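Long-range contacts in gamma-glutamyl-gamma-aminobutyraldehyde dehydrogenase (Burkholderia cenocepacia, PDB 4LIH), which probably oxidises aldehydes, among them gamma-glutamyl-gamma-aminobutyraldehyde, to carboxylic acids with NAD(P)+ as electron acceptor: residues G42-C47 against L56-D61; L111-D116 against P205-R210. All coordinates share one frame; numbering follows the deposited sequence.

Contact 1: G42-C47 against L56-D61; sequences GRTFDC and LAKVAD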
ATOM      1  N   GLY A  42      -6.413 -47.336  19.211  1.00 17.81           N
ATOM      2  CA  GLY A  42      -7.866 -47.452  19.084  1.00 17.55           C
ATOM      3  C   GLY A  42      -8.674 -46.548  20.001  1.00 17.00           C
ATOM      4  O   GLY A  42      -9.733 -46.941  20.490  1.00 16.98           O
ATOM      5  N   ARG A  43      -8.193 -45.335  20.242  1.00 15.86           N
ATOM      6  CA  ARG A  43      -8.846 -44.458  21.184  1.00 15.46           C
ATOM      7  C   ARG A  43      -9.947 -43.670  20.510  1.00 14.94           C
ATOM      8  O   ARG A  43      -9.740 -43.113  19.441  1.00 14.11           O
ATOM      9  CB  ARG A  43      -7.852 -43.452  21.732  1.00 15.44           C
ATOM     10  CG  ARG A  43      -6.715 -44.043  22.515  1.00 15.58           C
ATOM     11  CD  ARG A  43      -5.564 -43.076  22.640  1.00 15.89           C
ATOM     12  NE  ARG A  43      -6.007 -41.766  23.108  1.00 15.50           N
ATOM     13  CZ  ARG A  43      -5.267 -40.951  23.835  1.00 15.59           C
ATOM     14  NH1 ARG A  43      -4.029 -41.292  24.173  1.00 15.43           N
ATOM     15  NH2 ARG A  43      -5.770 -39.793  24.229  1.00 15.27           N
ATOM     16  N   THR A  44     -11.098 -43.590  21.146  1.00 14.61           N
ATOM     17  CA  THR A  44     -12.145 -42.732  20.622  1.00 14.40           C
ATOM     18  C   THR A  44     -12.835 -41.992  21.747  1.00 14.14           C
ATOM     19  O   THR A  44     -12.703 -42.342  22.921  1.00 13.90           O
ATOM     20  CB  THR A  44     -13.194 -43.521  19.822  1.00 14.67           C
ATOM     21  OG1 THR A  44     -13.814 -44.494  20.660  1.00 14.59           O
ATOM     22  CG2 THR A  44     -12.580 -44.220  18.618  1.00 14.94           C
ATOM     23  N   PHE A  45     -13.555 -40.949  21.369  1.00 13.82           N
ATOM     24  CA  PHE A  45     -14.547 -40.319  22.220  1.00 13.72           C
ATOM     25  C   PHE A  45     -15.893 -40.335  21.505  1.00 13.74           C
ATOM     26  O   PHE A  45     -15.934 -40.478  20.282  1.00 13.40           O
ATOM     27  CB  PHE A  45     -14.122 -38.915  22.630  1.00 13.67           C
ATOM     28  CG  PHE A  45     -14.117 -37.877  21.523  1.00 13.59           C
ATOM     29  CD1 PHE A  45     -15.257 -37.157  21.223  1.00 13.47           C
ATOM     30  CD2 PHE A  45     -12.942 -37.535  20.878  1.00 13.51           C
ATOM     31  CE1 PHE A  45     -15.230 -36.155  20.258  1.00 13.23           C
ATOM     32  CE2 PHE A  45     -12.917 -36.566  19.888  1.00 13.31           C
ATOM     33  CZ  PHE A  45     -14.066 -35.873  19.573  1.00 13.17           C
ATOM     34  N   ASP A  46     -16.975 -40.277  22.279  1.00 13.80           N
ATOM     35  CA  ASP A  46     -18.344 -40.226  21.741  1.00 13.94           C
ATOM     36  C   ASP A  46     -18.705 -38.788  21.417  1.00 14.07           C
ATOM     37  O   ASP A  46     -18.707 -37.891  22.281  1.00 13.70           O
ATOM     38  CB  ASP A  46     -19.384 -40.766  22.724  1.00 14.35           C
ATOM     39  CG  ASP A  46     -19.333 -42.274  22.889  1.00 14.79           C
ATOM     40  OD1 ASP A  46     -18.626 -43.008  22.157  1.00 14.86           O
ATOM     41  OD2 ASP A  46     -20.061 -42.717  23.770  1.00 15.64           O
ATOM     42  N   CYS A  47     -19.002 -38.578  20.149  1.00 13.95           N
ATOM     43  CA  CYS A  47     -19.472 -37.309  19.662  1.00 13.59           C
ATOM     44  C   CYS A  47     -20.979 -37.223  19.821  1.00 13.86           C
ATOM     45  O   CYS A  47     -21.761 -37.887  19.091  1.00 13.64           O
ATOM     46  CB  CYS A  47     -19.074 -37.175  18.224  1.00 13.77           C
ATOM     47  SG  CYS A  47     -19.633 -35.670  17.392  1.00 13.47           S
ATOM     48  N   LEU A  56     -23.636 -39.346  17.927  1.00 14.96           N
ATOM     49  CA  LEU A  56     -23.606 -39.282  16.482  1.00 14.19           C
ATOM     50  C   LEU A  56     -22.583 -40.230  15.885  1.00 14.37           C
ATOM     51  O   LEU A  56     -22.784 -40.769  14.816  1.00 13.88           O
ATOM     52  CB  LEU A  56     -23.238 -37.871  16.025  1.00 13.77           C
ATOM     53  CG  LEU A  56     -24.219 -36.793  16.482  1.00 13.27           C
ATOM     54  CD1 LEU A  56     -23.539 -35.454  16.323  1.00 12.92           C
ATOM     55  CD2 LEU A  56     -25.529 -36.879  15.680  1.00 13.15           C
ATOM     56  N   ALA A  57     -21.468 -40.392  16.579  1.00 14.68           N
ATOM     57  CA  ALA A  57     -20.332 -41.106  16.032  1.00 14.84           C
ATOM     58  C   ALA A  57     -19.294 -41.281  17.114  1.00 15.16           C
ATOM     59  O   ALA A  57     -19.272 -40.509  18.093  1.00 14.48           O
ATOM     60  CB  ALA A  57     -19.728 -40.334  14.880  1.00 15.13           C
ATOM     61  N   LYS A  58     -18.479 -42.326  16.953  1.00 15.63           N
ATOM     62  CA  LYS A  58     -17.231 -42.419  17.706  1.00 16.37           C
ATOM     63  C   LYS A  58     -16.127 -41.743  16.877  1.00 15.89           C
ATOM     64  O   LYS A  58     -15.907 -42.078  15.705  1.00 16.09           O
ATOM     65  CB  LYS A  58     -16.892 -43.867  18.035  1.00 17.49           C
ATOM     66  CG  LYS A  58     -17.851 -44.464  19.061  1.00 18.69           C
ATOM     67  CD  LYS A  58     -17.342 -45.768  19.663  1.00 19.94           C
ATOM     68  CE  LYS A  58     -18.354 -46.408  20.614  1.00 20.57           C
ATOM     69  NZ  LYS A  58     -18.303 -45.782  21.971  1.00 21.34           N
ATOM     70  N   VAL A  59     -15.425 -40.804  17.495  1.00 14.56           N
ATOM     71  CA  VAL A  59     -14.442 -40.005  16.801  1.00 13.89           C
ATOM     72  C   VAL A  59     -13.064 -40.274  17.395  1.00 13.44           C
ATOM     73  O   VAL A  59     -12.924 -40.523  18.581  1.00 13.21           O
ATOM     74  CB  VAL A  59     -14.824 -38.520  16.896  1.00 13.87           C
ATOM     75  CG1 VAL A  59     -13.697 -37.587  16.416  1.00 13.99           C
ATOM     76  CG2 VAL A  59     -16.126 -38.296  16.122  1.00 13.84           C
ATOM     77  N   ALA A  60     -12.057 -40.271  16.550  1.00 13.23           N
ATOM     78  CA  ALA A  60     -10.687 -40.511  16.997  1.00 13.32           C
ATOM     79  C   ALA A  60     -10.337 -39.603  18.187  1.00 13.06           C
ATOM     80  O   ALA A  60     -10.524 -38.438  18.108  1.00 12.98           O
ATOM     81  CB  ALA A  60      -9.724 -40.278  15.850  1.00 13.25           C
ATOM     82  N   ASP A  61      -9.808 -40.174  19.264  1.00 13.36           N
ATOM     83  CA  ASP A  61      -9.299 -39.393  20.379  1.00 13.25           C
ATOM     84  C   ASP A  61      -7.759 -39.346  20.370  1.00 13.33           C
ATOM     85  O   ASP A  61      -7.084 -40.209  20.978  1.00 12.94           O
ATOM     86  CB  ASP A  61      -9.805 -39.956  21.692  1.00 13.26           C
ATOM     87  CG  ASP A  61      -9.365 -39.118  22.864  1.00 13.33           C
ATOM     88  OD1 ASP A  61      -9.570 -37.886  22.829  1.00 12.65           O
ATOM     89  OD2 ASP A  61      -8.814 -39.702  23.803  1.00 13.50           O
TER
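The ring of Phe45 lies along Val59, the two side chains side by side and pointing the same way, and the valine fills the hollow against one ring face. Val59 CB stands 4.1 Å from the centroid of the Phe45 ring and toward its rim, a CH-pi contact, while CG1 reaches CZ. With CG held between the backbone N and carbonyl carbon of Phe45 (chi1 70°), the ring folds over its cross-strand neighbour. The other valine branch, CG2, fits against CB of Cys47, so Val59 fills the corner between Phe45 and Cys47, one branch against each. The face carrying Phe45, Cys47 and Val59 packs on Pro205 and helix 206-218, whose Leu206 and Ile209 touch Val59.

These strands form a two-stranded antiparallel beta hairpin; the N-to-C directions of segments 44-47 and 56-60 differ by 147°. Phe45 and Val59 are a hydrogen-bonded pair: N of Val59 gives a nearly straight bond to O of Phe45 (2.9 Å), and N of Phe45 returns one to O of Val59. At the far end Leu56 and Ala57 both face Cys47 in a classic beta bulge. There Cys47 O accepts from Leu56 N and Cys47 N donates to Ala57 O, while Leu56 CD1 approaches Cys47 SG at 4.1 Å.

On the other side of the sheet, Lys58 runs alongside Asp46 and bends only at its last torsion (chi4 -81°), bringing NZ 2.8 Å from OD1 of Asp46, on the syn lone pair, in a salt bridge. Where the strands leave the sheet, Arg43, bent at chi3, crosses Asp61 obliquely and meets its carboxylate with the guanidinium edge. Its NH2 bonds to Asp61 OD2 at 3.1 Å, the acceptor near the guanidinium plane but the donor well above the carboxylate plane; NE adds a weak bond to the Asp61 carbonyl.

Contact 2: L111-D116 against P205-R210; sequences LLETLD and PLTAIR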
ATOM      1  N   LEU A 111     -25.560 -29.781   7.829  1.00 10.65           N
ATOM      2  CA  LEU A 111     -26.241 -30.745   8.727  1.00 10.70           C
ATOM      3  C   LEU A 111     -25.285 -31.315   9.783  1.00 10.47           C
ATOM      4  O   LEU A 111     -25.649 -31.460  10.939  1.00 10.54           O
ATOM      5  CB  LEU A 111     -26.954 -31.838   7.910  1.00 11.07           C
ATOM      6  CG  LEU A 111     -27.616 -32.994   8.710  1.00 11.34           C
ATOM      7  CD1 LEU A 111     -28.805 -32.505   9.538  1.00 11.50           C
ATOM      8  CD2 LEU A 111     -28.049 -34.077   7.739  1.00 11.61           C
ATOM      9  N   LEU A 112     -24.047 -31.623   9.399  1.00 10.23           N
ATOM     10  CA  LEU A 112     -23.036 -32.042  10.353  1.00 10.08           C
ATOM     11  C   LEU A 112     -22.823 -31.000  11.449  1.00  9.83           C
ATOM     12  O   LEU A 112     -22.788 -31.371  12.624  1.00  9.90           O
ATOM     13  CB  LEU A 112     -21.700 -32.313   9.659  1.00 10.08           C
ATOM     14  CG  LEU A 112     -21.640 -33.533   8.790  1.00 10.30           C
ATOM     15  CD1 LEU A 112     -20.373 -33.480   7.952  1.00 10.31           C
ATOM     16  CD2 LEU A 112     -21.634 -34.783   9.679  1.00 10.40           C
ATOM     17  N   GLU A 113     -22.715 -29.722  11.065  1.00  9.56           N
ATOM     18  CA  GLU A 113     -22.507 -28.619  12.013  1.00  9.41           C
ATOM     19  C   GLU A 113     -23.661 -28.449  12.991  1.00  9.32           C
ATOM     20  O   GLU A 113     -23.433 -28.149  14.162  1.00  9.18           O
ATOM     21  CB  GLU A 113     -22.304 -27.272  11.263  1.00  9.45           C
ATOM     22  CG  GLU A 113     -21.647 -26.138  12.076  1.00  9.37           C
ATOM     23  CD  GLU A 113     -20.135 -26.274  12.094  1.00  9.42           C
ATOM     24  OE1 GLU A 113     -19.626 -27.399  12.152  1.00  9.70           O
ATOM     25  OE2 GLU A 113     -19.443 -25.273  11.970  1.00  9.39           O
ATOM     26  N   THR A 114     -24.882 -28.577  12.476  1.00  9.34           N
ATOM     27  CA  THR A 114     -26.128 -28.426  13.251  1.00  9.33           C
ATOM     28  C   THR A 114     -26.270 -29.621  14.215  1.00  9.50           C
ATOM     29  O   THR A 114     -26.575 -29.426  15.373  1.00  9.41           O
ATOM     30  CB  THR A 114     -27.363 -28.330  12.316  1.00  9.37           C
ATOM     31  OG1 THR A 114     -27.395 -27.046  11.657  1.00  9.26           O
ATOM     32  CG2 THR A 114     -28.664 -28.554  13.067  1.00  9.41           C
ATOM     33  N   LEU A 115     -25.993 -30.838  13.735  1.00  9.71           N
ATOM     34  CA  LEU A 115     -25.985 -32.009  14.635  1.00  9.94           C
ATOM     35  C   LEU A 115     -24.944 -31.969  15.738  1.00  9.99           C
ATOM     36  O   LEU A 115     -25.242 -32.302  16.881  1.00 10.05           O
ATOM     37  CB  LEU A 115     -25.775 -33.306  13.838  1.00 10.11           C
ATOM     38  CG  LEU A 115     -26.910 -33.629  12.883  1.00 10.30           C
ATOM     39  CD1 LEU A 115     -26.474 -34.758  11.929  1.00 10.34           C
ATOM     40  CD2 LEU A 115     -28.176 -33.987  13.637  1.00 10.51           C
ATOM     41  N   ASP A 116     -23.734 -31.550  15.373  1.00  9.92           N
ATOM     42  CA  ASP A 116     -22.548 -31.591  16.226  1.00  9.97           C
ATOM     43  C   ASP A 116     -22.617 -30.522  17.329  1.00  9.87           C
ATOM     44  O   ASP A 116     -22.292 -30.783  18.492  1.00  9.84           O
ATOM     45  CB  ASP A 116     -21.313 -31.380  15.308  1.00 10.03           C
ATOM     46  CG  ASP A 116     -20.005 -31.909  15.893  1.00 10.24           C
ATOM     47  OD1 ASP A 116     -20.062 -32.567  16.960  1.00 10.54           O
ATOM     48  OD2 ASP A 116     -18.915 -31.679  15.269  1.00 10.14           O
ATOM     49  N   PRO A 205     -15.999 -31.885  16.354  1.00 10.02           N
ATOM     50  CA  PRO A 205     -14.982 -32.349  15.462  1.00  9.90           C
ATOM     51  C   PRO A 205     -15.403 -32.572  14.012  1.00  9.86           C
ATOM     52  O   PRO A 205     -14.517 -32.733  13.169  1.00  9.71           O
ATOM     53  CB  PRO A 205     -14.640 -33.713  16.066  1.00 10.00           C
ATOM     54  CG  PRO A 205     -15.956 -34.190  16.550  1.00 10.05           C
ATOM     55  CD  PRO A 205     -16.507 -32.988  17.205  1.00 10.03           C
ATOM     56  N   LEU A 206     -16.707 -32.718  13.748  1.00  9.89           N
ATOM     57  CA  LEU A 206     -17.146 -33.357  12.480  1.00 10.01           C
ATOM     58  C   LEU A 206     -16.862 -32.592  11.163  1.00  9.80           C
ATOM     59  O   LEU A 206     -16.381 -33.205  10.179  1.00  9.86           O
ATOM     60  CB  LEU A 206     -18.637 -33.770  12.534  1.00 10.06           C
ATOM     61  CG  LEU A 206     -19.028 -34.731  13.696  1.00 10.14           C
ATOM     62  CD1 LEU A 206     -20.491 -35.123  13.638  1.00 10.22           C
ATOM     63  CD2 LEU A 206     -18.139 -35.952  13.654  1.00 10.16           C
ATOM     64  N   THR A 207     -17.188 -31.309  11.107  1.00  9.71           N
ATOM     65  CA  THR A 207     -16.967 -30.551   9.864  1.00  9.64           C
ATOM     66  C   THR A 207     -15.480 -30.414   9.548  1.00  9.63           C
ATOM     67  O   THR A 207     -15.106 -30.416   8.385  1.00  9.78           O
ATOM     68  CB  THR A 207     -17.709 -29.186   9.802  1.00  9.61           C
ATOM     69  OG1 THR A 207     -17.385 -28.348  10.930  1.00  9.55           O
ATOM     70  CG2 THR A 207     -19.191 -29.411   9.726  1.00  9.71           C
ATOM     71  N   ALA A 208     -14.641 -30.299  10.580  1.00  9.47           N
ATOM     72  CA  ALA A 208     -13.201 -30.241  10.398  1.00  9.49           C
ATOM     73  C   ALA A 208     -12.732 -31.477   9.650  1.00  9.74           C
ATOM     74  O   ALA A 208     -12.013 -31.396   8.645  1.00  9.69           O
ATOM     75  CB  ALA A 208     -12.499 -30.182  11.750  1.00  9.41           C
ATOM     76  N   ILE A 209     -13.115 -32.626  10.215  1.00 10.07           N
ATOM     77  CA  ILE A 209     -12.825 -33.922   9.632  1.00 10.29           C
ATOM     78  C   ILE A 209     -13.321 -33.970   8.199  1.00 10.59           C
ATOM     79  O   ILE A 209     -12.569 -34.332   7.298  1.00 10.62           O
ATOM     80  CB  ILE A 209     -13.441 -35.077  10.471  1.00 10.37           C
ATOM     81  CG1 ILE A 209     -12.758 -35.178  11.837  1.00 10.36           C
ATOM     82  CG2 ILE A 209     -13.311 -36.392   9.709  1.00 10.54           C
ATOM     83  CD1 ILE A 209     -13.286 -36.228  12.786  1.00 10.47           C
ATOM     84  N   ARG A 210     -14.576 -33.613   7.977  1.00 10.85           N
ATOM     85  CA  ARG A 210     -15.155 -33.678   6.640  1.00 11.42           C
ATOM     86  C   ARG A 210     -14.385 -32.839   5.617  1.00 11.14           C
ATOM     87  O   ARG A 210     -14.075 -33.340   4.524  1.00 11.21           O
ATOM     88  CB  ARG A 210     -16.648 -33.289   6.649  1.00 11.85           C
ATOM     89  CG  ARG A 210     -17.398 -33.553   5.345  1.00 12.67           C
ATOM     90  CD  ARG A 210     -17.305 -35.036   4.984  1.00 13.45           C
ATOM     91  NE  ARG A 210     -17.998 -35.360   3.717  1.00 14.73           N
ATOM     92  CZ  ARG A 210     -17.433 -35.691   2.552  1.00 15.56           C
ATOM     93  NH1 ARG A 210     -16.126 -35.834   2.399  1.00 16.40           N
ATOM     94  NH2 ARG A 210     -18.206 -35.914   1.505  1.00 16.32           N
TER
HETATM   95  O   HOH W   1     -18.718 -29.981  13.315  1.00 10.92           O
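Helix segments 111-116 and 206-210 run nearly antiparallel, at 152°, with their axes 9.4 Å apart; the backbones come closest at Glu113 and Thr207, whose CA atoms are 6.2 Å apart. Asp116 reaches across to the start of the second segment, where its OD2 accepts the N-H of Leu206 (2.9 Å, 166°) on the syn side, somewhat out of the carboxylate plane. One turn back, Glu113 bends at chi2 (82°), which turns its carboxylate toward Thr207; the threonine hydroxyl donates to OE1 at 2.7 Å, again on the syn side. Between the two acids sits a water that donates to Asp116 OD2 (2.6 Å) and Glu113 OE1 and accepts from Thr207 N. The other carboxylate oxygen of Glu113 takes the N-H of Ile179, so a buried acid is gripped at both oxygens.

Beside this polar seam Leu112 presses CB on Thr207 CG2, CD1 on Arg210 CB and CD2 on Leu206 CD1. Arg210 turns its guanidinium to Glu108 in a salt bridge. The carboxylates thus meet first-turn N-H groups of helix 206-218, which links parallel strands 195-199 and 225-227 in a beta-alpha-beta crossover, consistent with the Rossmann-like cofactor-binding domain of aldehyde dehydrogenases.

In the fold
Contacts 1 and 2 are neighbouring layers, their centres about 13 Å apart: the 44-48/55-60 hairpin sits on the pair of helices that contact 2 joins. Cys47 is the point where they meet: its SG packs 3.2 Å from Asp116 OD1 and 3.9 Å from Leu206 CG, touching both helices at once. Farther along, Val59 CG1 packs on Ile209 CD1 at 3.9 Å, and Leu56 CD1 lies 3.6 Å from Leu115 O. The partly buried contact 1 has its centre about 23 Å from the centre of the chain; for the buried contact 2 the distance is about 15 Å. Both lie away from the predicted active-site residue Glu274.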